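Side-chain contacts in RNA polymerase ECF-subfamily sigma factor (Streptomyces venezuelae, PDB 6DXO), which probably directs RNA polymerase to specific promoters as an ECF sigma factor of aerial mycelium formation, seen here in complex with an anti-sigma factor: residues Phe15-Leu18 / Tyr19-Tyr22; Arg63-Gly66 / Ala67-Val70; Tyr27-Ile30 / Tyr31-Gly35. One frame throughout, in Å; residues are numbered along the deposited sequence.

Interaction 1. Residues Phe15-Leu18 / Tyr19-Tyr22; sequences FGRL and YDQY
Arg17 and Asp20 both turn CG away from their own carbonyl carbon (chi1 -57° and -61°), and further bends at chi2 and chi3 fold the arginine chain back over the helix surface to the carboxylate one turn on. Arg17 takes hold side-on with two nitrogens, NE at 3.2 Å and NH2 at 3.1 Å from Asp20 OD2. This single oxygen lies in the guanidinium plane and receives both bonds on its anti side, while the two planes are twisted 47° apart. OD1 is taken by Arg67 of the partner chain in a second salt bridge, so the aspartate joins two arginines, one in each subunit. Replacing Asp20 by an alanine removes the carboxylate, which would probably leave both arginines without their shared partner and Arg17 free to turn. On another side of the helix, Leu18 and Tyr22 point the same way, with Leu18 CD2 resting 4.0 Å from Tyr22 CE1; the Leu18 carbonyl oxygen approaches the edge of that ring. Tyr19 packs against Phe48 edge-to-face, and its hydroxyl bonds to Gln66 of the partner chain. An i, i+3 salt bridge and i, i+4 apolar packing thus mark different sides of one alpha-helix, helix 12-31, which carries part of sigma-70 region 2.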
ATOM      1  N   PHE A  15      -7.828   5.042   8.007  1.00 18.60           N
ATOM      2  CA  PHE A  15      -6.473   4.499   7.851  1.00 17.72           C
ATOM      3  C   PHE A  15      -6.394   3.691   6.546  1.00 20.34           C
ATOM      4  O   PHE A  15      -5.384   3.677   5.866  1.00 20.54           O
ATOM      5  CB  PHE A  15      -6.046   3.629   9.033  1.00 24.69           C
ATOM      6  CG  PHE A  15      -4.568   3.370   9.062  1.00 22.79           C
ATOM      7  CD1 PHE A  15      -3.711   4.257   9.696  1.00 26.69           C
ATOM      8  CD2 PHE A  15      -4.027   2.261   8.418  1.00 23.47           C
ATOM      9  CE1 PHE A  15      -2.330   4.027   9.711  1.00 26.19           C
ATOM     10  CE2 PHE A  15      -2.646   2.033   8.419  1.00 24.89           C
ATOM     11  CZ  PHE A  15      -1.809   2.920   9.056  1.00 25.98           C
ATOM     12  N   GLY A  16      -7.482   3.038   6.186  1.00 19.57           N
ATOM     13  CA  GLY A  16      -7.522   2.370   4.884  1.00 16.85           C
ATOM     14  C   GLY A  16      -7.282   3.349   3.747  1.00 17.98           C
ATOM     15  O   GLY A  16      -6.550   3.065   2.781  1.00 18.80           O
ATOM     16  N   ARG A  17      -7.902   4.516   3.848  1.00 15.62           N
ATOM     17  CA  ARG A  17      -7.707   5.577   2.877  1.00 14.33           C
ATOM     18  C   ARG A  17      -6.258   6.095   2.863  1.00 17.47           C
ATOM     19  O   ARG A  17      -5.743   6.491   1.813  1.00 19.47           O
ATOM     20  CB  ARG A  17      -8.648   6.742   3.184  1.00 22.73           C
ATOM     21  CG  ARG A  17     -10.115   6.353   3.215  1.00 36.48           C
ATOM     22  CD  ARG A  17     -10.806   6.756   1.927  1.00 44.50           C
ATOM     23  NE  ARG A  17     -10.079   6.281   0.758  1.00 39.88           N
ATOM     24  CZ  ARG A  17      -9.739   7.046  -0.272  1.00 41.51           C
ATOM     25  NH1 ARG A  17     -10.064   8.331  -0.285  1.00 45.15           N
ATOM     26  NH2 ARG A  17      -9.075   6.524  -1.294  1.00 34.94           N
ATOM     27  N   LEU A  18      -5.612   6.130   4.022  1.00 20.48           N
ATOM     28  CA  LEU A  18      -4.209   6.546   4.048  1.00 17.34           C
ATOM     29  C   LEU A  18      -3.385   5.527   3.247  1.00 15.08           C
ATOM     30  O   LEU A  18      -2.517   5.905   2.463  1.00 16.92           O
ATOM     31  CB  LEU A  18      -3.675   6.699   5.479  1.00 15.65           C
ATOM     32  CG  LEU A  18      -4.198   7.928   6.246  1.00 18.63           C
ATOM     33  CD1 LEU A  18      -3.723   7.920   7.696  1.00 20.32           C
ATOM     34  CD2 LEU A  18      -3.797   9.203   5.531  1.00 18.74           C
ATOM     35  N   TYR A  19      -3.664   4.246   3.445  1.00 17.52           N
ATOM     36  CA  TYR A  19      -3.044   3.205   2.625  1.00 19.46           C
ATOM     37  C   TYR A  19      -3.288   3.424   1.135  1.00 18.57           C
ATOM     38  O   TYR A  19      -2.357   3.389   0.330  1.00 15.34           O
ATOM     39  CB  TYR A  19      -3.496   1.813   3.066  1.00 16.29           C
ATOM     40  CG  TYR A  19      -2.901   0.715   2.202  1.00 15.46           C
ATOM     41  CD1 TYR A  19      -1.640   0.200   2.478  1.00 15.47           C
ATOM     42  CD2 TYR A  19      -3.590   0.227   1.102  1.00 16.90           C
ATOM     43  CE1 TYR A  19      -1.073  -0.796   1.678  1.00 15.98           C
ATOM     44  CE2 TYR A  19      -3.040  -0.772   0.295  1.00 17.17           C
ATOM     45  CZ  TYR A  19      -1.788  -1.281   0.595  1.00 16.02           C
ATOM     46  OH  TYR A  19      -1.244  -2.259  -0.205  1.00 18.50           O
ATOM     47  N   ASP A  20      -4.542   3.664   0.749  1.00 15.82           N
ATOM     48  CA  ASP A  20      -4.820   4.002  -0.643  1.00 18.41           C
ATOM     49  C   ASP A  20      -3.945   5.133  -1.188  1.00 15.69           C
ATOM     50  O   ASP A  20      -3.413   5.048  -2.295  1.00 22.71           O
ATOM     51  CB  ASP A  20      -6.285   4.410  -0.816  1.00 20.55           C
ATOM     52  CG  ASP A  20      -7.249   3.322  -0.443  1.00 19.08           C
ATOM     53  OD1 ASP A  20      -6.879   2.126  -0.436  1.00 17.32           O
ATOM     54  OD2 ASP A  20      -8.424   3.681  -0.167  1.00 20.19           O
ATOM     55  N   GLN A  21      -3.775   6.191  -0.405  1.00 15.21           N
ATOM     56  CA  GLN A  21      -3.102   7.391  -0.867  1.00 15.67           C
ATOM     57  C   GLN A  21      -1.573   7.203  -0.972  1.00 19.84           C
ATOM     58  O   GLN A  21      -0.936   7.721  -1.889  1.00 22.22           O
ATOM     59  CB  GLN A  21      -3.400   8.536   0.116  1.00 20.54           C
ATOM     60  CG  GLN A  21      -2.654   9.840  -0.121  1.00 30.56           C
ATOM     61  CD  GLN A  21      -3.147  10.957   0.801  1.00 34.98           C
ATOM     62  OE1 GLN A  21      -4.125  10.792   1.532  1.00 32.95           O
ATOM     63  NE2 GLN A  21      -2.465  12.100   0.766  1.00 41.01           N
ATOM     64  N   TYR A  22      -1.010   6.450  -0.040  1.00 15.34           N
ATOM     65  CA  TYR A  22       0.450   6.411   0.123  1.00 14.22           C
ATOM     66  C   TYR A  22       1.114   5.081  -0.221  1.00 18.52           C
ATOM     67  O   TYR A  22       2.354   5.013  -0.288  1.00 15.25           O
ATOM     68  CB  TYR A  22       0.829   6.767   1.566  1.00 15.34           C
ATOM     69  CG  TYR A  22       0.603   8.200   1.917  1.00 17.02           C
ATOM     70  CD1 TYR A  22      -0.482   8.571   2.701  1.00 19.42           C
ATOM     71  CD2 TYR A  22       1.481   9.194   1.485  1.00 22.37           C
ATOM     72  CE1 TYR A  22      -0.694   9.910   3.060  1.00 24.73           C
ATOM     73  CE2 TYR A  22       1.273  10.551   1.851  1.00 22.64           C
ATOM     74  CZ  TYR A  22       0.181  10.887   2.625  1.00 28.59           C
ATOM     75  OH  TYR A  22      -0.038  12.206   2.994  1.00 27.35           O
TER

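Interaction 2. Residues Arg63-Gly66 / Ala67-Val70; sequences RDFG and AWLV
Asp64 is the N-cap of helix 65-79, and its side chain closes the first turn by accepting from the backbone of Ala67. The carboxylate swings forward over the start of the helix because Asp64 holds CG opposite N (chi1 -176°). Asp64 OD2 takes the Ala67 N-H through its anti lone pair at 3.1 Å, nearly straight at 165°. Ala67 CB sits beside the same oxygen, 3.6 Å from Asp64 OD2. Both residues lie on the exposed side, where the cap and this methyl are the main side-chain contacts; the backbone adds its helical bonds, among them Trp68 N to Asp64 O at 2.9 Å.

The inward side is far denser. Phe65 is buried and meets two side chains of the next turn at different parts of its ring. Leu69 CG stands over one face, toward the rim, and Leu69 CD1 lies 3.6 Å from Phe65 CE2. Trp68 meets Phe65 rim to rim, neither ring covering the other, with the planes 61° apart. Neighbouring parts of the fold add to this packing: Tyr22 packs edge-to-face with Phe65, Leu69 reaches Phe48 and Ala51 of helix 37-53, and Trp68 stacks on Phe58. The helix start is thereby pinned to both long helices of the region. The aromatic corner itself closes where Trp68 CE3 lies 3.7 Å from Phe65 CE1.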
ATOM      1  N   ARG A  63       5.418  17.443  11.901  1.00 39.09           N
ATOM      2  CA  ARG A  63       5.251  16.096  11.343  1.00 36.03           C
ATOM      3  C   ARG A  63       4.611  16.085   9.951  1.00 32.59           C
ATOM      4  O   ARG A  63       3.776  16.920   9.628  1.00 33.32           O
ATOM      5  CB  ARG A  63       4.432  15.226  12.297  1.00 34.45           C
ATOM      6  CG  ARG A  63       2.973  15.656  12.432  1.00 32.42           C
ATOM      7  CD  ARG A  63       2.351  15.127  13.714  1.00 29.50           C
ATOM      8  NE  ARG A  63       0.943  15.488  13.822  1.00 29.17           N
ATOM      9  CZ  ARG A  63       0.493  16.617  14.362  1.00 35.77           C
ATOM     10  NH1 ARG A  63       1.354  17.511  14.844  1.00 32.37           N
ATOM     11  NH2 ARG A  63      -0.813  16.856  14.409  1.00 31.65           N
ATOM     12  N   ASP A  64       5.013  15.118   9.133  1.00 38.21           N
ATOM     13  CA  ASP A  64       4.460  14.948   7.796  1.00 32.48           C
ATOM     14  C   ASP A  64       4.264  13.446   7.600  1.00 28.16           C
ATOM     15  O   ASP A  64       5.196  12.677   7.781  1.00 28.29           O
ATOM     16  CB  ASP A  64       5.417  15.524   6.744  1.00 33.92           C
ATOM     17  CG  ASP A  64       4.841  15.470   5.335  1.00 39.67           C
ATOM     18  OD1 ASP A  64       4.301  16.495   4.876  1.00 46.45           O
ATOM     19  OD2 ASP A  64       4.926  14.400   4.693  1.00 45.06           O
ATOM     20  N   PHE A  65       3.044  13.032   7.279  1.00 27.61           N
ATOM     21  CA  PHE A  65       2.719  11.614   7.301  1.00 27.70           C
ATOM     22  C   PHE A  65       3.460  10.797   6.231  1.00 21.23           C
ATOM     23  O   PHE A  65       4.017   9.743   6.533  1.00 21.53           O
ATOM     24  CB  PHE A  65       1.215  11.378   7.205  1.00 27.78           C
ATOM     25  CG  PHE A  65       0.826   9.952   7.459  1.00 24.80           C
ATOM     26  CD1 PHE A  65       0.948   9.408   8.723  1.00 24.84           C
ATOM     27  CD2 PHE A  65       0.351   9.150   6.435  1.00 22.83           C
ATOM     28  CE1 PHE A  65       0.596   8.085   8.964  1.00 32.44           C
ATOM     29  CE2 PHE A  65       0.007   7.836   6.670  1.00 23.81           C
ATOM     30  CZ  PHE A  65       0.123   7.303   7.931  1.00 24.87           C
ATOM     31  N   GLY A  66       3.463  11.297   4.998  1.00 26.60           N
ATOM     32  CA  GLY A  66       4.215  10.677   3.921  1.00 26.27           C
ATOM     33  C   GLY A  66       5.702  10.578   4.225  1.00 24.66           C
ATOM     34  O   GLY A  66       6.326   9.542   4.012  1.00 19.77           O
ATOM     35  N   ALA A  67       6.282  11.660   4.737  1.00 21.44           N
ATOM     36  CA  ALA A  67       7.686  11.645   5.127  1.00 24.76           C
ATOM     37  C   ALA A  67       7.947  10.644   6.248  1.00 18.89           C
ATOM     38  O   ALA A  67       8.969   9.983   6.275  1.00 19.55           O
ATOM     39  CB  ALA A  67       8.151  13.052   5.534  1.00 27.66           C
ATOM     40  N   TRP A  68       6.994  10.513   7.166  1.00 18.23           N
ATOM     41  CA  TRP A  68       7.130   9.576   8.271  1.00 14.97           C
ATOM     42  C   TRP A  68       7.134   8.143   7.754  1.00 20.11           C
ATOM     43  O   TRP A  68       7.945   7.323   8.166  1.00 19.92           O
ATOM     44  CB  TRP A  68       5.961   9.780   9.248  1.00 17.43           C
ATOM     45  CG  TRP A  68       6.076   9.039  10.525  1.00 19.48           C
ATOM     46  CD1 TRP A  68       7.204   8.809  11.248  1.00 30.32           C
ATOM     47  CD2 TRP A  68       4.999   8.447  11.260  1.00 20.75           C
ATOM     48  NE1 TRP A  68       6.906   8.092  12.382  1.00 28.49           N
ATOM     49  CE2 TRP A  68       5.554   7.861  12.418  1.00 26.02           C
ATOM     50  CE3 TRP A  68       3.621   8.336  11.035  1.00 22.97           C
ATOM     51  CZ2 TRP A  68       4.775   7.179  13.365  1.00 25.50           C
ATOM     52  CZ3 TRP A  68       2.846   7.655  11.969  1.00 23.90           C
ATOM     53  CH2 TRP A  68       3.423   7.096  13.126  1.00 29.65           C
ATOM     54  N   LEU A  69       6.214   7.855   6.840  1.00 17.55           N
ATOM     55  CA  LEU A  69       6.164   6.530   6.230  1.00 14.69           C
ATOM     56  C   LEU A  69       7.518   6.207   5.583  1.00 15.42           C
ATOM     57  O   LEU A  69       8.059   5.135   5.763  1.00 16.72           O
ATOM     58  CB  LEU A  69       5.051   6.476   5.183  1.00 16.60           C
ATOM     59  CG  LEU A  69       3.615   6.411   5.729  1.00 20.68           C
ATOM     60  CD1 LEU A  69       2.589   6.528   4.605  1.00 22.53           C
ATOM     61  CD2 LEU A  69       3.376   5.129   6.533  1.00 20.04           C
ATOM     62  N   VAL A  70       8.052   7.153   4.830  1.00 18.94           N
ATOM     63  CA  VAL A  70       9.314   6.940   4.135  1.00 21.62           C
ATOM     64  C   VAL A  70      10.458   6.665   5.112  1.00 21.05           C
ATOM     65  O   VAL A  70      11.297   5.775   4.897  1.00 17.82           O
ATOM     66  CB  VAL A  70       9.629   8.113   3.190  1.00 26.22           C
ATOM     67  CG1 VAL A  70      11.053   8.014   2.688  1.00 34.26           C
ATOM     68  CG2 VAL A  70       8.636   8.115   2.011  1.00 32.40           C
TER

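Interaction 3. Residues Tyr27-Ile30 / Tyr31-Gly35; sequences YRYI and YYRVG
The guanidinium of Arg33 lies flat on the ring of Tyr29, the planes only 20° apart and the centres separated by 4.0 Å, a stacked cation-pi pair. Tyr29 CE1 sits over the middle of the guanidinium, while Arg33 CD covers the same ring nearer its rim as a CH-pi contact. The arginine runs straight from CG to NE, crossing the tyrosine at about a right angle, and its NH1 continues past the ring to the carbonyl of Tyr29. That bond, Arg33 NH1 to Tyr29 O at 2.7 Å, uses a lone pair in the carbonyl plane, although the oxygen stands 25° out of the guanidinium plane. One residue's ring and backbone therefore fix the arginine together.

Tyr32 receives the Arg28 carbonyl oxygen in the plane of its ring, 3.2 Å from Tyr32 CD2, and has Tyr31 CD2 over the centre of one face. Tyr27 and Tyr31 run side by side with their rings oblique to each other; Tyr27 OH comes to the edge of the other ring, 3.3 Å from Tyr31 CE1. Arg33 N bonds to Ile30 O at 2.8 Å as the chain turns off the helix, and Arg28 bonds to Pro56 of the partner chain.

Behind this end of helix 12-31, Val34 touches Val77 of helix 65-79, and Ile30 packs between Ala73 of that helix and Leu43 and Thr44 of helix 37-53.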
ATOM      1  N   TYR A  27       5.860   1.680  -1.581  1.00 12.24           N
ATOM      2  CA  TYR A  27       6.306   0.490  -2.325  1.00 11.90           C
ATOM      3  C   TYR A  27       7.440   0.831  -3.276  1.00 14.92           C
ATOM      4  O   TYR A  27       8.445   0.107  -3.351  1.00 16.51           O
ATOM      5  CB  TYR A  27       5.114  -0.078  -3.073  1.00 13.04           C
ATOM      6  CG  TYR A  27       5.410  -1.244  -3.982  1.00 13.07           C
ATOM      7  CD1 TYR A  27       5.655  -2.506  -3.468  1.00 14.18           C
ATOM      8  CD2 TYR A  27       5.395  -1.074  -5.355  1.00 15.14           C
ATOM      9  CE1 TYR A  27       5.900  -3.613  -4.346  1.00 16.19           C
ATOM     10  CE2 TYR A  27       5.619  -2.144  -6.223  1.00 16.99           C
ATOM     11  CZ  TYR A  27       5.875  -3.396  -5.710  1.00 16.22           C
ATOM     12  OH  TYR A  27       6.097  -4.432  -6.587  1.00 21.82           O
ATOM     13  N   ARG A  28       7.292   1.929  -4.001  1.00 17.17           N
ATOM     14  CA  ARG A  28       8.315   2.350  -4.958  1.00 20.41           C
ATOM     15  C   ARG A  28       9.618   2.747  -4.290  1.00 21.21           C
ATOM     16  O   ARG A  28      10.681   2.457  -4.814  1.00 18.68           O
ATOM     17  CB  ARG A  28       7.803   3.458  -5.874  1.00 17.06           C
ATOM     18  CG  ARG A  28       6.709   2.968  -6.828  1.00 17.97           C
ATOM     19  CD  ARG A  28       6.453   3.995  -7.901  1.00 27.05           C
ATOM     20  NE  ARG A  28       5.554   5.047  -7.455  1.00 34.63           N
ATOM     21  CZ  ARG A  28       4.243   5.040  -7.683  1.00 39.85           C
ATOM     22  NH1 ARG A  28       3.694   4.037  -8.349  1.00 37.44           N
ATOM     23  NH2 ARG A  28       3.485   6.034  -7.247  1.00 46.07           N
ATOM     24  N   TYR A  29       9.542   3.375  -3.116  1.00 11.45           N
ATOM     25  CA  TYR A  29      10.773   3.672  -2.390  1.00 15.48           C
ATOM     26  C   TYR A  29      11.516   2.373  -2.024  1.00 22.04           C
ATOM     27  O   TYR A  29      12.749   2.250  -2.196  1.00 19.05           O
ATOM     28  CB  TYR A  29      10.461   4.506  -1.144  1.00 16.00           C
ATOM     29  CG  TYR A  29      11.670   4.623  -0.227  1.00 21.15           C
ATOM     30  CD1 TYR A  29      12.693   5.530  -0.505  1.00 18.95           C
ATOM     31  CD2 TYR A  29      11.806   3.788   0.883  1.00 23.09           C
ATOM     32  CE1 TYR A  29      13.817   5.637   0.340  1.00 16.51           C
ATOM     33  CE2 TYR A  29      12.927   3.886   1.721  1.00 23.61           C
ATOM     34  CZ  TYR A  29      13.922   4.796   1.431  1.00 18.98           C
ATOM     35  OH  TYR A  29      15.037   4.870   2.249  1.00 24.06           O
ATOM     36  N   ILE A  30      10.756   1.394  -1.548  1.00 15.15           N
ATOM     37  CA  ILE A  30      11.300   0.120  -1.089  1.00 16.37           C
ATOM     38  C   ILE A  30      11.787  -0.757  -2.262  1.00 17.14           C
ATOM     39  O   ILE A  30      12.827  -1.412  -2.164  1.00 21.88           O
ATOM     40  CB  ILE A  30      10.256  -0.651  -0.232  1.00 13.76           C
ATOM     41  CG1 ILE A  30       9.945   0.113   1.069  1.00 16.12           C
ATOM     42  CG2 ILE A  30      10.727  -2.052   0.117  1.00 15.37           C
ATOM     43  CD1 ILE A  30       8.901  -0.583   1.955  1.00 15.43           C
ATOM     44  N   TYR A  31      11.034  -0.728  -3.360  1.00 14.67           N
ATOM     45  CA  TYR A  31      11.185  -1.665  -4.484  1.00 17.26           C
ATOM     46  C   TYR A  31      12.630  -1.779  -4.961  1.00 19.38           C
ATOM     47  O   TYR A  31      13.123  -2.875  -5.252  1.00 22.74           O
ATOM     48  CB  TYR A  31      10.335  -1.158  -5.656  1.00 22.45           C
ATOM     49  CG  TYR A  31      10.200  -2.112  -6.821  1.00 19.46           C
ATOM     50  CD1 TYR A  31       9.238  -3.100  -6.805  1.00 24.70           C
ATOM     51  CD2 TYR A  31      11.015  -2.005  -7.952  1.00 21.12           C
ATOM     52  CE1 TYR A  31       9.086  -3.982  -7.874  1.00 29.94           C
ATOM     53  CE2 TYR A  31      10.868  -2.897  -9.027  1.00 19.53           C
ATOM     54  CZ  TYR A  31       9.902  -3.872  -8.979  1.00 28.49           C
ATOM     55  OH  TYR A  31       9.741  -4.762 -10.036  1.00 26.23           O
ATOM     56  N   TYR A  32      13.287  -0.629  -5.056  1.00 17.59           N
ATOM     57  CA  TYR A  32      14.593  -0.557  -5.694  1.00 22.67           C
ATOM     58  C   TYR A  32      15.704  -0.827  -4.689  1.00 22.74           C
ATOM     59  O   TYR A  32      16.886  -0.847  -5.059  1.00 29.32           O
ATOM     60  CB  TYR A  32      14.778   0.805  -6.390  1.00 23.54           C
ATOM     61  CG  TYR A  32      13.787   1.092  -7.518  1.00 18.97           C
ATOM     62  CD1 TYR A  32      14.088   0.782  -8.838  1.00 19.60           C
ATOM     63  CD2 TYR A  32      12.561   1.705  -7.255  1.00 17.73           C
ATOM     64  CE1 TYR A  32      13.176   1.067  -9.877  1.00 18.59           C
ATOM     65  CE2 TYR A  32      11.656   1.978  -8.271  1.00 20.29           C
ATOM     66  CZ  TYR A  32      11.971   1.674  -9.569  1.00 19.95           C
ATOM     67  OH  TYR A  32      11.054   1.960 -10.566  1.00 24.31           O
ATOM     68  N   ARG A  33      15.320  -1.060  -3.433  1.00 19.02           N
ATOM     69  CA  ARG A  33      16.258  -1.223  -2.322  1.00 17.70           C
ATOM     70  C   ARG A  33      16.292  -2.626  -1.737  1.00 27.11           C
ATOM     71  O   ARG A  33      17.032  -2.882  -0.787  1.00 31.16           O
ATOM     72  CB  ARG A  33      15.966  -0.206  -1.201  1.00 23.41           C
ATOM     73  CG  ARG A  33      16.283   1.200  -1.620  1.00 24.84           C
ATOM     74  CD  ARG A  33      15.732   2.244  -0.652  1.00 21.09           C
ATOM     75  NE  ARG A  33      16.224   3.574  -1.005  1.00 23.27           N
ATOM     76  CZ  ARG A  33      15.786   4.308  -2.025  1.00 24.83           C
ATOM     77  NH1 ARG A  33      14.825   3.861  -2.829  1.00 24.64           N
ATOM     78  NH2 ARG A  33      16.323   5.501  -2.250  1.00 29.00           N
ATOM     79  N   VAL A  34      15.515  -3.540  -2.307  1.00 21.42           N
ATOM     80  CA  VAL A  34      15.487  -4.895  -1.793  1.00 23.28           C
ATOM     81  C   VAL A  34      15.515  -5.882  -2.938  1.00 25.00           C
ATOM     82  O   VAL A  34      15.312  -5.515  -4.099  1.00 25.30           O
ATOM     83  CB  VAL A  34      14.243  -5.169  -0.921  1.00 26.45           C
ATOM     84  CG1 VAL A  34      14.217  -4.225   0.272  1.00 25.81           C
ATOM     85  CG2 VAL A  34      12.973  -5.071  -1.754  1.00 23.47           C
ATOM     86  N   GLY A  35      15.758  -7.140  -2.598  1.00 32.72           N
ATOM     87  CA  GLY A  35      15.830  -8.198  -3.584  1.00 36.76           C
ATOM     88  C   GLY A  35      14.513  -8.939  -3.647  1.00 43.17           C
ATOM     89  O   GLY A  35      14.278  -9.882  -2.893  1.00 56.21           O
TER

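Overall arrangement
Interactions 1 and 3 lie on helix 12-31, one nearer its start and the other at its end, with centres about 19 Å apart. Interaction 2 opens helix 65-79 alongside, its centre about 13 Å from that of interaction 1 and about 17 Å from that of interaction 3. It touches both: Tyr22 CE1 meets Phe65 CD2 at 3.6 Å and Tyr22 CB meets Leu69 CD1 at 3.5 Å, while Tyr29 CE2 reaches Val70 O at 4.0 Å. Interactions 1 and 3 also face the partner chain. Interaction 3 borders the probable polymerase core-binding motif, Asp42 to Ser45, through Tyr27 and Ile30.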